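PDB 5C0P: endo-arabinase from Bacteroides thetaiotaomicron, which probably hydrolyses O-glycosyl bonds in the breakdown of L-arabinan and binds magnesium. Local coordinates for residues L182-I194 and M219-A232. Residues are numbered along the deposited sequence; the frame is centred on the assembly and turned at random.
Sequences LFKASEAPWVGSI and MLWSSFRKTDGKYA
V191 and R225 form a single beta bridge, in which G192 N donates to F224 O (2.9 Å) and K226 N to W190 O (2.9 Å, 166° at the hydrogen). Strands 182-184 and 219-224 do not pair; their axes stay 11.6 Å apart, and side chains fill the space. W221 is central there. F183 turns its edge to one face of the indole, with F183 CE1 3.6 Å from W221 CE2 and the planes at 55°. W190 CZ2 lies over the opposite face near its periphery, the two six-membered rings inclined and not stacked. A188 CB meets the indole edge. With CG between its backbone N and carbonyl carbon (chi1 63°), the W221 indole is placed between F183 and W190. Its NE1 is hydrogen-bonded to Q249 OE1. Replacing W221 by alanine would remove the indole, which is likely to open a gap between F183 and W190 and leave Q249 OE1 without this donor. SE of M219, a selenomethionine, sits at the F183 ring edge, 3.7 Å from F183 CE2, a Met-aromatic contact. W190 CH2 packs on S223 CB at 3.5 Å. Beyond CG the K226 chain is extended and runs beside the 189-191 backbone; its NZ donates to P189 O (2.8 Å). A water bridges G192 O and S223 OG. The aromatic cluster of F183, W190 and W221 thus joins two neighbouring antiparallel sheets, consistent with adjacent blades of the five-bladed beta-propeller of family 43.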
loop_
_atom_site.group_PDB
_atom_site.type_symbol
_atom_site.label_atom_id
_atom_site.label_comp_id
_atom_site.label_asym_id
_atom_site.label_seq_id
_atom_site.Cartn_x
_atom_site.Cartn_y
_atom_site.Cartn_z
ATOM N N LEU A 182 5.982 -12.101 -9.066
ATOM C CA LEU A 182 6.250 -12.770 -7.792
ATOM C C LEU A 182 5.345 -13.980 -7.571
ATOM O O LEU A 182 5.816 -15.069 -7.226
ATOM C CB LEU A 182 6.085 -11.777 -6.640
ATOM C CG LEU A 182 7.011 -10.559 -6.723
ATOM C CD1 LEU A 182 6.943 -9.759 -5.439
ATOM C CD2 LEU A 182 8.443 -10.962 -7.005
ATOM N N PHE A 183 4.048 -13.777 -7.770
ATOM C CA PHE A 183 3.069 -14.855 -7.645
ATOM C C PHE A 183 1.723 -14.384 -8.135
ATOM O O PHE A 183 1.516 -13.182 -8.338
ATOM C CB PHE A 183 2.955 -15.377 -6.199
ATOM C CG PHE A 183 2.590 -14.330 -5.177
ATOM C CD1 PHE A 183 1.262 -13.984 -4.941
ATOM C CD2 PHE A 183 3.577 -13.732 -4.415
ATOM C CE1 PHE A 183 0.934 -13.038 -3.980
ATOM C CE2 PHE A 183 3.261 -12.792 -3.447
ATOM C CZ PHE A 183 1.938 -12.442 -3.232
ATOM N N LYS A 184 0.830 -15.344 -8.341
ATOM C CA LYS A 184 -0.564 -15.067 -8.634
ATOM C C LYS A 184 -1.378 -15.374 -7.386
ATOM O O LYS A 184 -0.997 -16.228 -6.590
ATOM C CB LYS A 184 -1.029 -15.924 -9.805
ATOM C CG LYS A 184 -0.206 -15.708 -11.065
ATOM C CD LYS A 184 -0.691 -16.562 -12.221
ATOM C CE LYS A 184 -0.004 -16.126 -13.512
ATOM N NZ LYS A 184 -0.434 -16.950 -14.679
ATOM N N ALA A 185 -2.504 -14.688 -7.228
ATOM C CA ALA A 185 -3.300 -14.804 -6.006
ATOM C C ALA A 185 -3.729 -16.240 -5.698
ATOM O O ALA A 185 -3.807 -16.634 -4.524
ATOM C CB ALA A 185 -4.512 -13.882 -6.063
ATOM N N SER A 186 -3.997 -17.029 -6.735
ATOM C CA SER A 186 -4.473 -18.401 -6.532
ATOM C C SER A 186 -3.450 -19.308 -5.831
ATOM O O SER A 186 -3.787 -20.414 -5.395
ATOM C CB SER A 186 -4.869 -19.035 -7.865
ATOM O OG SER A 186 -3.706 -19.293 -8.633
ATOM N N GLU A 187 -2.203 -18.853 -5.727
ATOM C CA GLU A 187 -1.174 -19.640 -5.051
ATOM C C GLU A 187 -1.405 -19.717 -3.542
ATOM O O GLU A 187 -0.881 -20.612 -2.873
ATOM C CB GLU A 187 0.209 -19.076 -5.360
ATOM C CG GLU A 187 0.523 -19.156 -6.837
ATOM C CD GLU A 187 1.901 -18.659 -7.190
ATOM O OE1 GLU A 187 2.872 -18.943 -6.439
ATOM O OE2 GLU A 187 2.008 -17.997 -8.241
ATOM N N ALA A 188 -2.176 -18.772 -3.007
ATOM C CA ALA A 188 -2.521 -18.805 -1.586
ATOM C C ALA A 188 -3.758 -19.669 -1.407
ATOM O O ALA A 188 -4.784 -19.421 -2.039
ATOM C CB ALA A 188 -2.784 -17.404 -1.071
ATOM N N PRO A 189 -3.672 -20.689 -0.538
ATOM C CA PRO A 189 -4.779 -21.642 -0.403
ATOM C C PRO A 189 -6.050 -21.015 0.164
ATOM O O PRO A 189 -7.130 -21.569 -0.016
ATOM C CB PRO A 189 -4.246 -22.673 0.592
ATOM C CG PRO A 189 -2.788 -22.447 0.676
ATOM C CD PRO A 189 -2.507 -21.050 0.286
ATOM N N TRP A 190 -5.927 -19.881 0.846
ATOM C CA TRP A 190 -7.095 -19.283 1.490
ATOM C C TRP A 190 -7.925 -18.464 0.509
ATOM O O TRP A 190 -9.069 -18.111 0.804
ATOM C CB TRP A 190 -6.682 -18.410 2.677
ATOM C CG TRP A 190 -5.685 -17.336 2.332
ATOM C CD1 TRP A 190 -4.322 -17.413 2.439
ATOM C CD2 TRP A 190 -5.972 -16.015 1.829
ATOM N NE1 TRP A 190 -3.748 -16.229 2.036
ATOM C CE2 TRP A 190 -4.732 -15.357 1.662
ATOM C CE3 TRP A 190 -7.150 -15.325 1.524
ATOM C CZ2 TRP A 190 -4.642 -14.043 1.195
ATOM C CZ3 TRP A 190 -7.052 -14.009 1.064
ATOM C CH2 TRP A 190 -5.809 -13.390 0.901
ATOM N N VAL A 191 -7.356 -18.183 -0.658
ATOM C CA VAL A 191 -7.991 -17.284 -1.621
ATOM C C VAL A 191 -9.176 -17.931 -2.343
ATOM O O VAL A 191 -9.096 -19.077 -2.791
ATOM C CB VAL A 191 -6.961 -16.774 -2.653
ATOM C CG1 VAL A 191 -7.658 -16.088 -3.830
ATOM C CG2 VAL A 191 -5.978 -15.829 -1.993
ATOM N N GLY A 192 -10.266 -17.179 -2.464
ATOM C CA GLY A 192 -11.394 -17.605 -3.270
ATOM C C GLY A 192 -11.677 -16.587 -4.355
ATOM O O GLY A 192 -11.418 -15.398 -4.183
ATOM N N SER A 193 -12.211 -17.049 -5.477
ATOM C CA SER A 193 -12.532 -16.141 -6.572
ATOM C C SER A 193 -13.773 -15.311 -6.293
ATOM O O SER A 193 -14.683 -15.740 -5.570
ATOM C CB SER A 193 -12.726 -16.919 -7.873
ATOM O OG SER A 193 -11.578 -17.693 -8.184
ATOM N N ILE A 194 -13.809 -14.122 -6.879
ATOM C CA ILE A 194 -15.002 -13.296 -6.836
ATOM C C ILE A 194 -15.448 -12.990 -8.257
ATOM O O ILE A 194 -14.691 -13.191 -9.213
ATOM C CB ILE A 194 -14.768 -11.982 -6.075
ATOM C CG1 ILE A 194 -13.732 -11.118 -6.795
ATOM C CG2 ILE A 194 -14.358 -12.271 -4.637
ATOM C CD1 ILE A 194 -13.719 -9.673 -6.304
HETATM N N MSE A 219 5.824 -10.711 3.095
HETATM C CA MSE A 219 4.944 -9.830 2.337
HETATM C C MSE A 219 3.533 -9.958 2.845
HETATM O O MSE A 219 3.017 -11.063 3.029
HETATM C CB MSE A 219 4.961 -10.097 0.833
HETATM C CG MSE A 219 4.110 -9.061 0.066
HETATM SE SE MSE A 219 3.916 -9.529 -1.755
HETATM C CE MSE A 219 5.713 -9.033 -2.293
ATOM N N LEU A 220 2.918 -8.816 3.108
ATOM C CA LEU A 220 1.483 -8.771 3.339
ATOM C C LEU A 220 0.803 -8.364 2.044
ATOM O O LEU A 220 1.356 -7.601 1.239
ATOM C CB LEU A 220 1.141 -7.764 4.435
ATOM C CG LEU A 220 1.763 -8.053 5.802
ATOM C CD1 LEU A 220 1.358 -6.953 6.777
ATOM C CD2 LEU A 220 1.338 -9.415 6.323
ATOM N N TRP A 221 -0.397 -8.885 1.831
ATOM C CA TRP A 221 -1.202 -8.499 0.683
ATOM C C TRP A 221 -2.640 -8.897 0.953
ATOM O O TRP A 221 -2.910 -9.633 1.901
ATOM C CB TRP A 221 -0.667 -9.144 -0.606
ATOM C CG TRP A 221 -0.710 -10.646 -0.633
ATOM C CD1 TRP A 221 0.097 -11.508 0.049
ATOM C CD2 TRP A 221 -1.593 -11.452 -1.416
ATOM N NE1 TRP A 221 -0.243 -12.812 -0.251
ATOM C CE2 TRP A 221 -1.278 -12.799 -1.150
ATOM C CE3 TRP A 221 -2.624 -11.159 -2.313
ATOM C CZ2 TRP A 221 -1.969 -13.859 -1.755
ATOM C CZ3 TRP A 221 -3.308 -12.209 -2.909
ATOM C CH2 TRP A 221 -2.973 -13.542 -2.631
ATOM N N SER A 222 -3.566 -8.411 0.132
ATOM C CA SER A 222 -4.979 -8.691 0.369
ATOM C C SER A 222 -5.709 -9.317 -0.807
ATOM O O SER A 222 -5.393 -9.063 -1.974
ATOM C CB SER A 222 -5.716 -7.423 0.796
ATOM O OG SER A 222 -5.398 -7.093 2.137
ATOM N N SER A 223 -6.705 -10.128 -0.462
ATOM C CA SER A 223 -7.617 -10.743 -1.413
ATOM C C SER A 223 -8.872 -11.150 -0.661
ATOM O O SER A 223 -9.056 -10.772 0.492
ATOM C CB SER A 223 -6.961 -11.955 -2.088
ATOM O OG SER A 223 -7.659 -12.317 -3.262
ATOM N N PHE A 224 -9.739 -11.921 -1.308
ATOM C CA PHE A 224 -10.957 -12.406 -0.663
ATOM C C PHE A 224 -10.823 -13.878 -0.301
ATOM O O PHE A 224 -10.215 -14.645 -1.043
ATOM C CB PHE A 224 -12.168 -12.148 -1.565
ATOM C CG PHE A 224 -12.471 -10.693 -1.730
ATOM C CD1 PHE A 224 -11.838 -9.944 -2.715
ATOM C CD2 PHE A 224 -13.335 -10.055 -0.851
ATOM C CE1 PHE A 224 -12.097 -8.584 -2.843
ATOM C CE2 PHE A 224 -13.602 -8.700 -0.977
ATOM C CZ PHE A 224 -12.979 -7.966 -1.973
ATOM N N ARG A 225 -11.392 -14.260 0.843
ATOM C CA ARG A 225 -11.288 -15.625 1.366
ATOM C C ARG A 225 -12.303 -16.551 0.731
ATOM O O ARG A 225 -13.461 -16.171 0.548
ATOM C CB ARG A 225 -11.551 -15.645 2.874
ATOM C CG ARG A 225 -10.632 -14.777 3.677
ATOM C CD ARG A 225 -10.477 -15.307 5.092
ATOM N NE ARG A 225 -11.718 -15.370 5.868
ATOM C CZ ARG A 225 -11.729 -15.565 7.183
ATOM N NH1 ARG A 225 -10.576 -15.697 7.825
ATOM N NH2 ARG A 225 -12.871 -15.617 7.856
ATOM N N LYS A 226 -11.888 -17.784 0.456
ATOM C CA LYS A 226 -12.789 -18.775 -0.123
ATOM C C LYS A 226 -13.849 -19.278 0.854
ATOM O O LYS A 226 -14.949 -19.648 0.436
ATOM C CB LYS A 226 -12.012 -19.951 -0.725
ATOM C CG LYS A 226 -11.335 -20.857 0.281
ATOM C CD LYS A 226 -10.479 -21.896 -0.426
ATOM C CE LYS A 226 -9.912 -22.896 0.566
ATOM N NZ LYS A 226 -8.875 -23.760 -0.062
ATOM N N THR A 227 -13.540 -19.268 2.149
ATOM C CA THR A 227 -14.476 -19.818 3.139
ATOM C C THR A 227 -15.752 -18.985 3.281
ATOM O O THR A 227 -16.849 -19.534 3.339
ATOM C CB THR A 227 -13.834 -19.935 4.541
ATOM O OG1 THR A 227 -13.317 -18.662 4.935
ATOM C CG2 THR A 227 -12.715 -20.959 4.560
ATOM N N ASP A 228 -15.608 -17.662 3.340
ATOM C CA ASP A 228 -16.742 -16.789 3.657
ATOM C C ASP A 228 -16.830 -15.508 2.824
ATOM O O ASP A 228 -17.718 -14.680 3.045
ATOM C CB ASP A 228 -16.748 -16.430 5.151
ATOM C CG ASP A 228 -15.424 -15.828 5.623
ATOM O OD1 ASP A 228 -14.605 -15.389 4.780
ATOM O OD2 ASP A 228 -15.204 -15.775 6.850
ATOM N N GLY A 229 -15.911 -15.334 1.883
ATOM C CA GLY A 229 -15.965 -14.192 0.982
ATOM C C GLY A 229 -15.461 -12.892 1.583
ATOM O O GLY A 229 -15.548 -11.835 0.955
ATOM N N LYS A 230 -14.939 -12.956 2.804
ATOM C CA LYS A 230 -14.382 -11.758 3.447
ATOM C C LYS A 230 -13.089 -11.269 2.808
ATOM O O LYS A 230 -12.259 -12.052 2.352
ATOM C CB LYS A 230 -14.129 -12.005 4.934
ATOM C CG LYS A 230 -15.386 -12.045 5.779
ATOM C CD LYS A 230 -15.052 -12.362 7.224
ATOM C CE LYS A 230 -16.304 -12.382 8.079
ATOM N NZ LYS A 230 -16.026 -12.936 9.430
ATOM N N TYR A 231 -12.915 -9.953 2.799
ATOM C CA TYR A 231 -11.640 -9.360 2.448
ATOM C C TYR A 231 -10.698 -9.717 3.583
ATOM O O TYR A 231 -11.131 -9.831 4.742
ATOM C CB TYR A 231 -11.817 -7.853 2.379
ATOM C CG TYR A 231 -10.732 -7.064 1.679
ATOM C CD1 TYR A 231 -10.253 -7.434 0.429
ATOM C CD2 TYR A 231 -10.229 -5.903 2.260
ATOM C CE1 TYR A 231 -9.274 -6.666 -0.216
ATOM C CE2 TYR A 231 -9.270 -5.129 1.628
ATOM C CZ TYR A 231 -8.788 -5.521 0.402
ATOM O OH TYR A 231 -7.844 -4.740 -0.223
ATOM N N ALA A 232 -9.422 -9.908 3.274
ATOM C CA ALA A 232 -8.488 -10.381 4.292
ATOM C C ALA A 232 -7.061 -10.012 3.982
ATOM O O ALA A 232 -6.733 -9.598 2.859
ATOM C CB ALA A 232 -8.603 -11.896 4.451
HETATM O O HOH W 1 -10.442 -19.003 3.155
HETATM O O HOH W 2 -10.004 -13.050 -4.670
#